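Local coordinates for protein ORF10 (PDB 6RIW) that probably catalyses, as the ketosynthase-chain length factor part of a polyunsaturated fatty acid synthase, the condensations that lengthen acyl chains on carrier protein, at residues Q21-Q24 with Q25-E28; S361-N365 with L366-L370; A373-P376 with G377-K380; V246-P249 with F250-N253; Y95-K98 with Q99-D103. All blocks are in the same frame, centred on the assembly; numbering follows the deposited sequence.

Contact 1 of 5, residues Q21-Q24 with Q25-E28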
loop_
_atom_site.group_PDB
_atom_site.type_symbol
_atom_site.label_atom_id
_atom_site.label_comp_id
_atom_site.label_asym_id
_atom_site.label_seq_id
_atom_site.Cartn_x
_atom_site.Cartn_y
_atom_site.Cartn_z
ATOM N N GLN A 21 26.484 -9.673 8.719
ATOM C CA GLN A 21 26.910 -9.907 7.339
ATOM C C GLN A 21 26.810 -8.631 6.506
ATOM O O GLN A 21 27.725 -8.293 5.745
ATOM C CB GLN A 21 26.060 -11.033 6.756
ATOM C CG GLN A 21 26.285 -11.408 5.318
ATOM C CD GLN A 21 25.302 -12.503 4.903
ATOM O OE1 GLN A 21 24.277 -12.709 5.567
ATOM N NE2 GLN A 21 25.611 -13.216 3.821
ATOM N N PHE A 22 25.699 -7.906 6.639
ATOM C CA PHE A 22 25.527 -6.638 5.935
ATOM C C PHE A 22 26.605 -5.638 6.338
ATOM O O PHE A 22 27.200 -4.970 5.482
ATOM C CB PHE A 22 24.118 -6.118 6.239
ATOM C CG PHE A 22 23.873 -4.656 5.926
ATOM C CD1 PHE A 22 23.840 -4.199 4.623
ATOM C CD2 PHE A 22 23.567 -3.770 6.942
ATOM C CE1 PHE A 22 23.565 -2.871 4.335
ATOM C CE2 PHE A 22 23.285 -2.431 6.664
ATOM C CZ PHE A 22 23.280 -1.989 5.359
ATOM N N TRP A 23 26.879 -5.539 7.638
ATOM C CA TRP A 23 27.881 -4.597 8.127
ATOM C C TRP A 23 29.259 -4.898 7.541
ATOM O O TRP A 23 29.952 -3.994 7.060
ATOM C CB TRP A 23 27.930 -4.639 9.653
ATOM C CG TRP A 23 28.910 -3.673 10.217
ATOM C CD1 TRP A 23 30.116 -3.969 10.789
ATOM C CD2 TRP A 23 28.796 -2.241 10.231
ATOM N NE1 TRP A 23 30.747 -2.808 11.175
ATOM C CE2 TRP A 23 29.962 -1.736 10.840
ATOM C CE3 TRP A 23 27.819 -1.338 9.789
ATOM C CZ2 TRP A 23 30.177 -0.371 11.022
ATOM C CZ3 TRP A 23 28.036 0.019 9.975
ATOM C CH2 TRP A 23 29.207 0.488 10.586
ATOM N N GLN A 24 29.666 -6.170 7.561
ATOM C CA GLN A 24 30.963 -6.534 6.992
ATOM C C GLN A 24 31.025 -6.194 5.508
ATOM O O GLN A 24 32.058 -5.735 5.006
ATOM C CB GLN A 24 31.232 -8.022 7.213
ATOM C CG GLN A 24 32.669 -8.431 6.917
ATOM C CD GLN A 24 33.683 -7.686 7.786
ATOM O OE1 GLN A 24 33.454 -7.447 8.978
ATOM N NE2 GLN A 24 34.813 -7.321 7.188
ATOM N N GLN A 25 29.922 -6.395 4.786
ATOM C CA GLN A 25 29.915 -6.042 3.371
ATOM C C GLN A 25 30.136 -4.547 3.172
ATOM O O GLN A 25 30.833 -4.134 2.234
ATOM C CB GLN A 25 28.604 -6.487 2.725
ATOM C CG GLN A 25 28.637 -7.954 2.336
ATOM C CD GLN A 25 27.269 -8.523 2.078
ATOM O OE1 GLN A 25 26.325 -7.788 1.772
ATOM N NE2 GLN A 25 27.141 -9.845 2.212
ATOM N N LEU A 26 29.526 -3.718 4.025
ATOM C CA LEU A 26 29.750 -2.277 3.954
ATOM C C LEU A 26 31.207 -1.933 4.231
ATOM O O LEU A 26 31.792 -1.069 3.555
ATOM C CB LEU A 26 28.852 -1.550 4.965
ATOM C CG LEU A 26 27.348 -1.698 4.710
ATOM C CD1 LEU A 26 26.569 -0.808 5.664
ATOM C CD2 LEU A 26 27.046 -1.319 3.289
ATOM N N LEU A 27 31.799 -2.581 5.237
ATOM C CA LEU A 27 33.193 -2.297 5.588
ATOM C C LEU A 27 34.136 -2.660 4.456
ATOM O O LEU A 27 35.188 -2.026 4.299
ATOM C CB LEU A 27 33.594 -3.052 6.855
ATOM C CG LEU A 27 32.819 -2.772 8.145
ATOM C CD1 LEU A 27 33.352 -3.656 9.273
ATOM C CD2 LEU A 27 32.938 -1.311 8.506
ATOM N N GLU A 28 33.774 -3.669 3.664
ATOM C CA GLU A 28 34.557 -4.146 2.535
ATOM C C GLU A 28 34.163 -3.486 1.220
ATOM O O GLU A 28 34.667 -3.897 0.171
ATOM C CB GLU A 28 34.409 -5.668 2.394
ATOM C CG GLU A 28 34.888 -6.484 3.590
ATOM C CD GLU A 28 34.583 -7.977 3.453
ATOM O OE1 GLU A 28 34.128 -8.400 2.364
ATOM O OE2 GLU A 28 34.799 -8.733 4.430
#

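Contact 2 of 5, residues S361-N365 with L366-L370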
loop_
_atom_site.group_PDB
_atom_site.type_symbol
_atom_site.label_atom_id
_atom_site.label_comp_id
_atom_site.label_asym_id
_atom_site.label_seq_id
_atom_site.Cartn_x
_atom_site.Cartn_y
_atom_site.Cartn_z
ATOM N N SER A 361 25.409 7.170 1.486
ATOM C CA SER A 361 24.239 6.491 0.919
ATOM C C SER A 361 24.509 5.014 0.673
ATOM O O SER A 361 25.324 4.660 -0.186
ATOM C CB SER A 361 23.802 7.139 -0.388
ATOM O OG SER A 361 22.601 6.519 -0.829
ATOM N N VAL A 362 23.782 4.157 1.393
ATOM C CA VAL A 362 23.828 2.717 1.176
ATOM C C VAL A 362 23.119 2.299 -0.108
ATOM O O VAL A 362 23.199 1.130 -0.509
ATOM C CB VAL A 362 23.210 2.014 2.407
ATOM C CG1 VAL A 362 21.684 2.153 2.390
ATOM C CG2 VAL A 362 23.618 0.541 2.480
ATOM N N LYS A 363 22.417 3.217 -0.779
ATOM C CA LYS A 363 21.906 2.876 -2.100
ATOM C C LYS A 363 23.037 2.578 -3.079
ATOM O O LYS A 363 22.827 1.857 -4.069
ATOM C CB LYS A 363 21.005 4.007 -2.615
ATOM C CG LYS A 363 19.758 4.207 -1.723
ATOM C CD LYS A 363 18.730 5.079 -2.395
ATOM C CE LYS A 363 17.422 5.167 -1.588
ATOM N NZ LYS A 363 17.620 5.805 -0.273
ATOM N N SER A 364 24.238 3.095 -2.807
ATOM C CA SER A 364 25.381 2.792 -3.666
ATOM C C SER A 364 25.685 1.299 -3.667
ATOM O O SER A 364 25.996 0.727 -4.722
ATOM C CB SER A 364 26.612 3.602 -3.222
ATOM O OG SER A 364 27.065 3.250 -1.914
ATOM N N ASN A 365 25.581 0.641 -2.496
ATOM C CA ASN A 365 25.892 -0.786 -2.404
ATOM C C ASN A 365 24.754 -1.656 -2.905
ATOM O O ASN A 365 25.005 -2.722 -3.482
ATOM C CB ASN A 365 26.186 -1.218 -0.963
ATOM C CG ASN A 365 27.200 -0.352 -0.268
ATOM O OD1 ASN A 365 26.895 0.767 0.144
ATOM N ND2 ASN A 365 28.398 -0.891 -0.062
ATOM N N LEU A 366 23.498 -1.251 -2.638
ATOM C CA LEU A 366 22.359 -2.159 -2.740
ATOM C C LEU A 366 21.386 -1.839 -3.856
ATOM O O LEU A 366 20.564 -2.700 -4.194
ATOM C CB LEU A 366 21.546 -2.159 -1.435
ATOM C CG LEU A 366 22.259 -2.481 -0.143
ATOM C CD1 LEU A 366 21.271 -2.444 1.009
ATOM C CD2 LEU A 366 22.890 -3.834 -0.279
ATOM N N GLY A 367 21.433 -0.634 -4.402
ATOM C CA GLY A 367 20.329 -0.106 -5.176
ATOM C C GLY A 367 19.283 0.534 -4.280
ATOM O O GLY A 367 19.421 0.630 -3.055
ATOM N N HIS A 368 18.203 0.985 -4.915
ATOM C CA HIS A 368 17.102 1.664 -4.227
ATOM C C HIS A 368 16.019 0.624 -3.942
ATOM O O HIS A 368 15.323 0.177 -4.858
ATOM C CB HIS A 368 16.587 2.818 -5.091
ATOM C CG HIS A 368 15.421 3.568 -4.513
ATOM N ND1 HIS A 368 14.859 3.261 -3.291
ATOM C CD2 HIS A 368 14.743 4.648 -4.973
ATOM C CE1 HIS A 368 13.861 4.093 -3.042
ATOM N NE2 HIS A 368 13.774 4.949 -4.043
ATOM N N LEU A 369 15.877 0.248 -2.676
ATOM C CA LEU A 369 14.954 -0.816 -2.280
ATOM C C LEU A 369 13.491 -0.355 -2.174
ATOM O O LEU A 369 12.675 -1.064 -1.562
ATOM C CB LEU A 369 15.417 -1.428 -0.950
ATOM C CG LEU A 369 16.307 -2.671 -1.027
ATOM C CD1 LEU A 369 17.542 -2.440 -1.902
ATOM C CD2 LEU A 369 16.700 -3.213 0.364
ATOM N N LEU A 370 13.143 0.815 -2.713
ATOM C CA LEU A 370 11.747 1.252 -2.844
ATOM C C LEU A 370 11.126 1.375 -1.458
ATOM O O LEU A 370 11.649 2.137 -0.624
ATOM C CB LEU A 370 11.052 0.279 -3.798
ATOM C CG LEU A 370 11.753 0.054 -5.148
ATOM C CD1 LEU A 370 10.999 -0.948 -6.026
ATOM C CD2 LEU A 370 11.926 1.390 -5.881
#

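Contact 3 of 5, residues A373-P376 with G377-K380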
loop_
_atom_site.group_PDB
_atom_site.type_symbol
_atom_site.label_atom_id
_atom_site.label_comp_id
_atom_site.label_asym_id
_atom_site.label_seq_id
_atom_site.Cartn_x
_atom_site.Cartn_y
_atom_site.Cartn_z
ATOM N N ALA A 373 13.604 1.005 1.284
ATOM C CA ALA A 373 14.894 1.683 1.130
ATOM C C ALA A 373 15.417 2.231 2.448
ATOM O O ALA A 373 16.638 2.266 2.671
ATOM C CB ALA A 373 14.787 2.816 0.102
ATOM N N GLY A 374 14.528 2.697 3.322
ATOM C CA GLY A 374 15.004 3.216 4.584
ATOM C C GLY A 374 15.581 2.158 5.502
ATOM O O GLY A 374 16.357 2.499 6.400
ATOM N N MET A 375 15.216 0.885 5.313
ATOM C CA MET A 375 15.702 -0.143 6.237
ATOM C C MET A 375 17.225 -0.274 6.218
ATOM O O MET A 375 17.840 -0.186 7.297
ATOM C CB MET A 375 15.011 -1.482 5.953
ATOM C CG MET A 375 13.502 -1.584 6.356
ATOM S SD MET A 375 12.974 -0.735 7.842
ATOM C CE MET A 375 13.672 -1.782 9.099
ATOM N N PRO A 376 17.900 -0.477 5.076
ATOM C CA PRO A 376 19.377 -0.517 5.133
ATOM C C PRO A 376 19.998 0.797 5.573
ATOM O O PRO A 376 21.049 0.787 6.230
ATOM C CB PRO A 376 19.785 -0.882 3.696
ATOM C CG PRO A 376 18.620 -0.488 2.844
ATOM C CD PRO A 376 17.407 -0.722 3.701
ATOM N N GLY A 377 19.383 1.928 5.222
ATOM C CA GLY A 377 19.897 3.209 5.691
ATOM C C GLY A 377 19.878 3.317 7.204
ATOM O O GLY A 377 20.890 3.651 7.831
ATOM N N MET A 378 18.724 3.019 7.817
ATOM C CA MET A 378 18.634 3.080 9.274
ATOM C C MET A 378 19.527 2.033 9.926
ATOM O O MET A 378 20.127 2.288 10.975
ATOM C CB MET A 378 17.185 2.898 9.738
ATOM C CG MET A 378 16.263 4.046 9.383
ATOM S SD MET A 378 14.602 3.848 10.087
ATOM C CE MET A 378 13.919 2.600 8.967
ATOM N N THR A 379 19.621 0.844 9.326
ATOM C CA THR A 379 20.467 -0.190 9.905
ATOM C C THR A 379 21.933 0.237 9.881
ATOM O O THR A 379 22.641 0.113 10.889
ATOM C CB THR A 379 20.250 -1.522 9.170
ATOM O OG1 THR A 379 18.855 -1.893 9.254
ATOM C CG2 THR A 379 21.095 -2.637 9.791
ATOM N N LYS A 380 22.387 0.779 8.745
ATOM C CA LYS A 380 23.748 1.301 8.633
ATOM C C LYS A 380 24.021 2.364 9.690
ATOM O O LYS A 380 25.065 2.342 10.361
ATOM C CB LYS A 380 23.961 1.870 7.227
ATOM C CG LYS A 380 25.325 2.532 6.986
ATOM C CD LYS A 380 25.474 2.938 5.523
ATOM C CE LYS A 380 26.584 3.966 5.327
ATOM N NZ LYS A 380 26.451 4.655 4.001
#

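Contact 4 of 5, residues V246-P249 with F250-N253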
loop_
_atom_site.group_PDB
_atom_site.type_symbol
_atom_site.label_atom_id
_atom_site.label_comp_id
_atom_site.label_asym_id
_atom_site.label_seq_id
_atom_site.Cartn_x
_atom_site.Cartn_y
_atom_site.Cartn_z
ATOM N N VAL A 246 25.604 4.284 -15.313
ATOM C CA VAL A 246 26.294 4.667 -14.084
ATOM C C VAL A 246 25.247 5.016 -13.025
ATOM O O VAL A 246 24.574 6.054 -13.114
ATOM C CB VAL A 246 27.266 5.838 -14.300
ATOM C CG1 VAL A 246 27.882 6.262 -12.981
ATOM C CG2 VAL A 246 28.358 5.436 -15.287
ATOM N N HIS A 247 25.140 4.162 -12.008
ATOM C CA HIS A 247 24.318 4.403 -10.818
ATOM C C HIS A 247 25.277 4.637 -9.654
ATOM O O HIS A 247 25.852 3.688 -9.114
ATOM C CB HIS A 247 23.377 3.227 -10.550
ATOM C CG HIS A 247 22.887 3.164 -9.136
ATOM N ND1 HIS A 247 22.119 4.161 -8.563
ATOM C CD2 HIS A 247 23.073 2.230 -8.173
ATOM C CE1 HIS A 247 21.849 3.838 -7.307
ATOM N NE2 HIS A 247 22.421 2.677 -7.044
ATOM N N ALA A 248 25.447 5.898 -9.264
ATOM C CA ALA A 248 26.495 6.266 -8.312
ATOM C C ALA A 248 26.029 7.447 -7.482
ATOM O O ALA A 248 26.292 8.610 -7.822
ATOM C CB ALA A 248 27.800 6.597 -9.030
ATOM N N PRO A 249 25.336 7.184 -6.375
ATOM C CA PRO A 249 24.834 8.283 -5.536
ATOM C C PRO A 249 25.955 9.244 -5.158
ATOM O O PRO A 249 27.046 8.825 -4.771
ATOM C CB PRO A 249 24.268 7.561 -4.305
ATOM C CG PRO A 249 23.908 6.188 -4.817
ATOM C CD PRO A 249 24.980 5.857 -5.840
ATOM N N PHE A 250 25.674 10.539 -5.299
ATOM C CA PHE A 250 26.534 11.693 -5.016
ATOM C C PHE A 250 27.576 11.935 -6.110
ATOM O O PHE A 250 28.314 12.926 -6.018
ATOM C CB PHE A 250 27.261 11.587 -3.666
ATOM C CG PHE A 250 26.358 11.740 -2.473
ATOM C CD1 PHE A 250 25.549 12.852 -2.342
ATOM C CD2 PHE A 250 26.322 10.766 -1.489
ATOM C CE1 PHE A 250 24.714 13.011 -1.233
ATOM C CE2 PHE A 250 25.490 10.912 -0.381
ATOM C CZ PHE A 250 24.683 12.043 -0.264
ATOM N N ASP A 251 27.678 11.080 -7.126
ATOM C CA ASP A 251 28.731 11.214 -8.128
ATOM C C ASP A 251 28.247 12.041 -9.314
ATOM O O ASP A 251 27.118 11.877 -9.779
ATOM C CB ASP A 251 29.212 9.839 -8.606
ATOM C CG ASP A 251 30.486 9.929 -9.453
ATOM O OD1 ASP A 251 30.376 10.270 -10.652
ATOM O OD2 ASP A 251 31.587 9.664 -8.917
ATOM N N GLN A 252 29.124 12.938 -9.796
ATOM C CA GLN A 252 28.788 13.805 -10.923
ATOM C C GLN A 252 28.347 13.021 -12.155
ATOM O O GLN A 252 27.559 13.529 -12.962
ATOM C CB GLN A 252 29.988 14.684 -11.303
ATOM C CG GLN A 252 30.398 15.721 -10.283
ATOM C CD GLN A 252 31.621 16.511 -10.742
ATOM O OE1 GLN A 252 31.805 16.739 -11.940
ATOM N NE2 GLN A 252 32.469 16.911 -9.794
ATOM N N ASN A 253 28.848 11.803 -12.335
ATOM C CA ASN A 253 28.591 11.047 -13.559
ATOM C C ASN A 253 27.349 10.161 -13.473
ATOM O O ASN A 253 26.974 9.549 -14.482
ATOM C CB ASN A 253 29.807 10.174 -13.915
ATOM C CG ASN A 253 31.095 10.978 -14.031
ATOM O OD1 ASN A 253 31.300 11.702 -15.008
ATOM N ND2 ASN A 253 31.972 10.851 -13.030
#

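Contact 5 of 5, residues Y95-K98 with Q99-D103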
loop_
_atom_site.group_PDB
_atom_site.type_symbol
_atom_site.label_atom_id
_atom_site.label_comp_id
_atom_site.label_asym_id
_atom_site.label_seq_id
_atom_site.Cartn_x
_atom_site.Cartn_y
_atom_site.Cartn_z
ATOM N N TYR A 95 10.287 -13.766 7.672
ATOM C CA TYR A 95 11.685 -14.016 8.020
ATOM C C TYR A 95 12.258 -12.901 8.899
ATOM O O TYR A 95 12.809 -13.170 9.975
ATOM C CB TYR A 95 12.514 -14.174 6.747
ATOM C CG TYR A 95 14.011 -14.241 7.044
ATOM C CD1 TYR A 95 14.565 -15.396 7.593
ATOM C CD2 TYR A 95 14.853 -13.161 6.791
ATOM C CE1 TYR A 95 15.918 -15.479 7.878
ATOM C CE2 TYR A 95 16.240 -13.231 7.087
ATOM C CZ TYR A 95 16.751 -14.407 7.622
ATOM O OH TYR A 95 18.087 -14.528 7.930
ATOM N N VAL A 96 12.155 -11.640 8.460
ATOM C CA VAL A 96 12.753 -10.565 9.256
ATOM C C VAL A 96 11.993 -10.346 10.562
ATOM O O VAL A 96 12.579 -9.881 11.546
ATOM C CB VAL A 96 12.883 -9.247 8.461
ATOM C CG1 VAL A 96 13.863 -9.444 7.283
ATOM C CG2 VAL A 96 11.496 -8.719 7.997
ATOM N N THR A 97 10.704 -10.693 10.618
ATOM C CA THR A 97 9.986 -10.617 11.890
ATOM C C THR A 97 10.555 -11.608 12.904
ATOM O O THR A 97 10.875 -11.233 14.041
ATOM C CB THR A 97 8.497 -10.865 11.669
ATOM O OG1 THR A 97 7.952 -9.766 10.934
ATOM C CG2 THR A 97 7.769 -10.916 13.013
ATOM N N LYS A 98 10.681 -12.874 12.508
ATOM C CA LYS A 98 11.223 -13.905 13.395
ATOM C C LYS A 98 12.637 -13.552 13.830
ATOM O O LYS A 98 12.984 -13.669 15.016
ATOM C CB LYS A 98 11.215 -15.265 12.687
ATOM C CG LYS A 98 11.478 -16.479 13.586
ATOM C CD LYS A 98 10.656 -17.661 13.080
ATOM C CE LYS A 98 11.278 -19.005 13.383
ATOM N NZ LYS A 98 11.138 -19.880 12.163
ATOM N N GLN A 99 13.469 -13.128 12.879
ATOM C CA GLN A 99 14.859 -12.825 13.203
ATOM C C GLN A 99 14.957 -11.628 14.137
ATOM O O GLN A 99 15.762 -11.634 15.078
ATOM C CB GLN A 99 15.659 -12.568 11.920
ATOM C CG GLN A 99 15.836 -13.818 11.020
ATOM C CD GLN A 99 16.609 -14.930 11.712
ATOM O OE1 GLN A 99 17.686 -14.706 12.255
ATOM N NE2 GLN A 99 16.050 -16.130 11.707
ATOM N N ALA A 100 14.150 -10.592 13.894
ATOM C CA ALA A 100 14.223 -9.404 14.736
ATOM C C ALA A 100 13.720 -9.694 16.140
ATOM O O ALA A 100 14.324 -9.245 17.117
ATOM C CB ALA A 100 13.435 -8.245 14.113
ATOM N N LEU A 101 12.608 -10.428 16.270
ATOM C CA LEU A 101 12.112 -10.762 17.601
ATOM C C LEU A 101 13.077 -11.693 18.328
ATOM O O LEU A 101 13.311 -11.542 19.535
ATOM C CB LEU A 101 10.725 -11.390 17.497
ATOM C CG LEU A 101 9.658 -10.315 17.281
ATOM C CD1 LEU A 101 8.331 -10.979 17.025
ATOM C CD2 LEU A 101 9.586 -9.395 18.492
ATOM N N THR A 102 13.670 -12.637 17.605
ATOM C CA THR A 102 14.651 -13.521 18.226
ATOM C C THR A 102 15.893 -12.743 18.638
ATOM O O THR A 102 16.457 -12.982 19.712
ATOM C CB THR A 102 14.997 -14.658 17.264
ATOM O OG1 THR A 102 13.800 -15.393 16.978
ATOM C CG2 THR A 102 16.008 -15.608 17.905
ATOM N N ASP A 103 16.311 -11.783 17.810
ATOM C CA ASP A 103 17.414 -10.896 18.173
ATOM C C ASP A 103 17.111 -10.133 19.456
ATOM O O ASP A 103 17.982 -9.994 20.328
ATOM C CB ASP A 103 17.690 -9.911 17.035
ATOM C CG ASP A 103 18.936 -9.093 17.271
ATOM O OD1 ASP A 103 19.960 -9.699 17.622
ATOM O OD2 ASP A 103 18.907 -7.852 17.105
#

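Contact 1 of 5, residues Q21-Q24 with Q25-E28
The amide nitrogens of Gln-25, Leu-26, Leu-27 and Glu-28 bond to the carbonyl oxygens four residues earlier, Gln-21 to Gln-24, at N to O distances of 3.0 to 3.1 Å, which identifies the last turns of alpha-helix 19-27. Two aromatic-leucine pairs, also four residues apart, ride on this scaffold. Leu-26 CD1 lies over one face of the Phe-22 ring, 3.9 Å from its centroid, and comes closest at Phe-22 CZ (3.5 Å). Trp-23 repeats the pattern: with CG trans to the backbone N (chi1 -179°), its indole swings along the helix toward Leu-27, whose CG sits 4.0 Å from the centroid of the Trp-23 five-membered ring. Leu-27 CD1 approaches Trp-23 NE1 to 3.3 Å. Helix 374-387 packs on both aromatic residues, through Thr-379 and Leu-383. Replacing Trp-23 with alanine would probably leave Leu-27 without the indole face beneath its CG and open a gap beside Leu-383 and Pro-391. On the exposed side Gln-24 bends at chi2 (60°) to meet Glu-28. Its NE2 donates to Glu-28 OE2 over 3.1 Å, reaching that oxygen on its anti side, 21° out of the carboxylate plane.

Contact 2 of 5, residues S361-N365 with L366-L370
Lys-363 and His-368 meet at the end of the short helix 363-366, in a Lys-Ser-Asn-Leu-Gly-His sequence that matches the Lys-Ser-Asn-(Ile/Leu)-Gly-His motif of ketosynthases. The lysine runs beside the histidine, both pointing the same way. Its CB and CG each stay 3.8 Å from Gly-367 O. CD then passes His-368 CB at 4.1 Å, and CE settles over one face of the imidazole, 3.9 Å from the centroid of the His-368 ring. There the chain bends (chi4 64°), and NZ is directed to a hydrogen bond with His-331 O, leaving the ring to the CE methylene. Two backbone bonds fix the spacing: Leu-366 N to Val-362 O, and Gly-367 N to Lys-363 O at 2.9 Å. Gly-367 then leaves the helix with positive phi (85°), where a CB would crowd the preceding carbonyl oxygen. At the other end Ser-361 OG accepts a weak capping bond from Lys-363 N, while Ser-361 O takes both the amide and the hydroxyl of Ser-364. The His-368 side chain also touches Cys-196, so the turn borders what is probably the active-site region. Opposite Lys-363 CE, Leu-370 CD2 stands 4.2 Å above the plane of the His-368 ring, over its centre.

Contact 3 of 5, residues A373-P376 with G377-K380
Thr-379 grips the carbonyl of Met-375 twice, and this is the tight part of the contact. Its backbone N donates to Met-375 O over 2.9 Å, and its hydroxyl OG1 donates to the same Met-375 O over 2.8 Å. The side chain can do this because chi1 of -58° sets OG1 beside its own backbone N; the hydroxyl arrives 42° out of the carbonyl plane, off the lone-pair positions. Just as short is the bond from Met-378 N to Gly-374 O (2.8 Å), which is nearly straight, with an N-H...O angle of 171°. The backbone N of Lys-380 likewise bonds to Pro-376 O at 2.8 Å. Met-378 then folds back at chi3, and its CE comes within 3.6 Å of Met-375 SD and 3.5 Å of Gly-374 O.

The looser part lies at the start and along the flank. Ala-373 O is 3.8 Å from Gly-377 N, a full ångström longer than the next pair. The ring of Pro-376 touches only Gly-377 N across the contact and turns toward Phe-22 and Leu-366. Of the Lys-380 side chain CB alone touches, at Pro-376 O; the extended remainder leads away to a salt bridge with Glu-329. No side faces solvent, for every residue is buried, and the two methionines press on Ser-199 of helix 198-211. Such a buried helix, following the histidine-bearing loop and packed against the helix that follows the Cys-196 region, is characteristic of the core of the thiolase fold.

Contact 4 of 5, residues V246-P249 with F250-N253
Phe-250 follows Pro-249 in the third position of a type II beta turn, a place that glycine usually fills, and holds a positive phi of 78°. Its CB lies just 3.0 Å from Pro-249 O, a tight approach between neighbours. The turn, Ala-248 to Asp-251, is closed by Asp-251 N donating to Ala-248 O over 2.9 Å. The methyl of Ala-248 and the CB of Asp-251 meet across it, 3.6 Å apart, as the two arms run back nearly antiparallel, their directions 161° apart.

Immediately beyond, Asp-251 builds a second turn. Its CG is anti to the backbone N (chi1 -169°), which carries the carboxylate forward along the chain to Asn-253. OD1 of Asp-251 accepts from the backbone N of Asn-253 at 2.7 Å on its anti side, and through its syn lone pair from Asn-253 ND2 at 2.9 Å, which also donates to Gln-398 OE1. The other oxygen, OD2, accepts from the backbone nitrogens of Lys-397 and Gln-398, so the buried carboxylate receives at least four N-H groups. Farther out, the contact thins to Val-246 CG1 against Asn-253 O at 3.7 Å. The backbone N of Phe-250 donates to Asp-339 OD2, while its ring packs on Cys-330, Ala-332 and Leu-396. A type II turn running into an Asx turn is thus the motif here, set on the Pro-Phe-Asp sequence familiar from ketosynthases, in the loop before strand 259-270.

Contact 5 of 5, residues Y95-K98 with Q99-D103
Tyr-95 turns CG to the far side of CB from its backbone N (chi1 172°) and Gln-99 holds CG beside its own N (chi1 -67°), and the two settings bring the side chains together one helical turn apart. Gln-99 CG comes down over one face of the phenol, 3.7 Å from the centroid of the Tyr-95 ring, a CH-pi contact displaced toward the rim. A bend at chi2 then keeps the amide close to the ring, the two planes being 19° apart, with Gln-99 NE2 3.9 Å from Tyr-95 CE1. The phenol is fixed from outside as well, since its OH bonds to Gln-17 O and the ring meets Phe-69 edge-to-face. With an alanine in place of Tyr-95, the Gln-99 side chain would probably lose the surface it lies on and be freer to turn, and Gln-17 O would lose the hydroxyl.

Farther along, Lys-98 O takes two bonds from one residue. Thr-102 N reaches it over 2.9 Å and Thr-102 OG1 over 2.7 Å, from opposite faces of the carbonyl plane, so the exposed threonine satisfies its hydroxyl on the backbone of its own helix. Lys-98 itself leads away to Ser-74 O and the ring of Tyr-76. On the buried side Thr-97 CG2 and Leu-101 CD1 lie side by side at 4.1 Å, while Ala-100 N bonds to Val-96 O at 2.9 Å. Val-96 and Ala-100 turn to Ala-10 and Met-265, on strands 4-12 and 259-270. This is an amphipathic helix laid on a sheet, as expected in the layered alpha/beta architecture of the thiolase fold.

In the fold
Along the chain, contact 1 closes the end of helix 19-27, contact 5 two turns of helix 88-104, contact 4 a type II turn in the loop before strand 259-270, and contacts 2 and 3 the successive helices 363-366 and 374-387. Each is local and complete before the next begins, so none nests or crosses. In space, contacts 1, 2 and 3 form a cluster: Phe-22 CZ lies 3.8 Å from Val-362 CG2, and Leu-366 CD1 lies 3.4 Å from Pro-376 CB. Contact 4 joins contact 2 through a probable hydrogen bond from His-247 NE2 to Lys-363 O. Contact 5 stands apart, its nearest atoms about 7 Å from contacts 1 and 3, over strands 4-12 and 259-270.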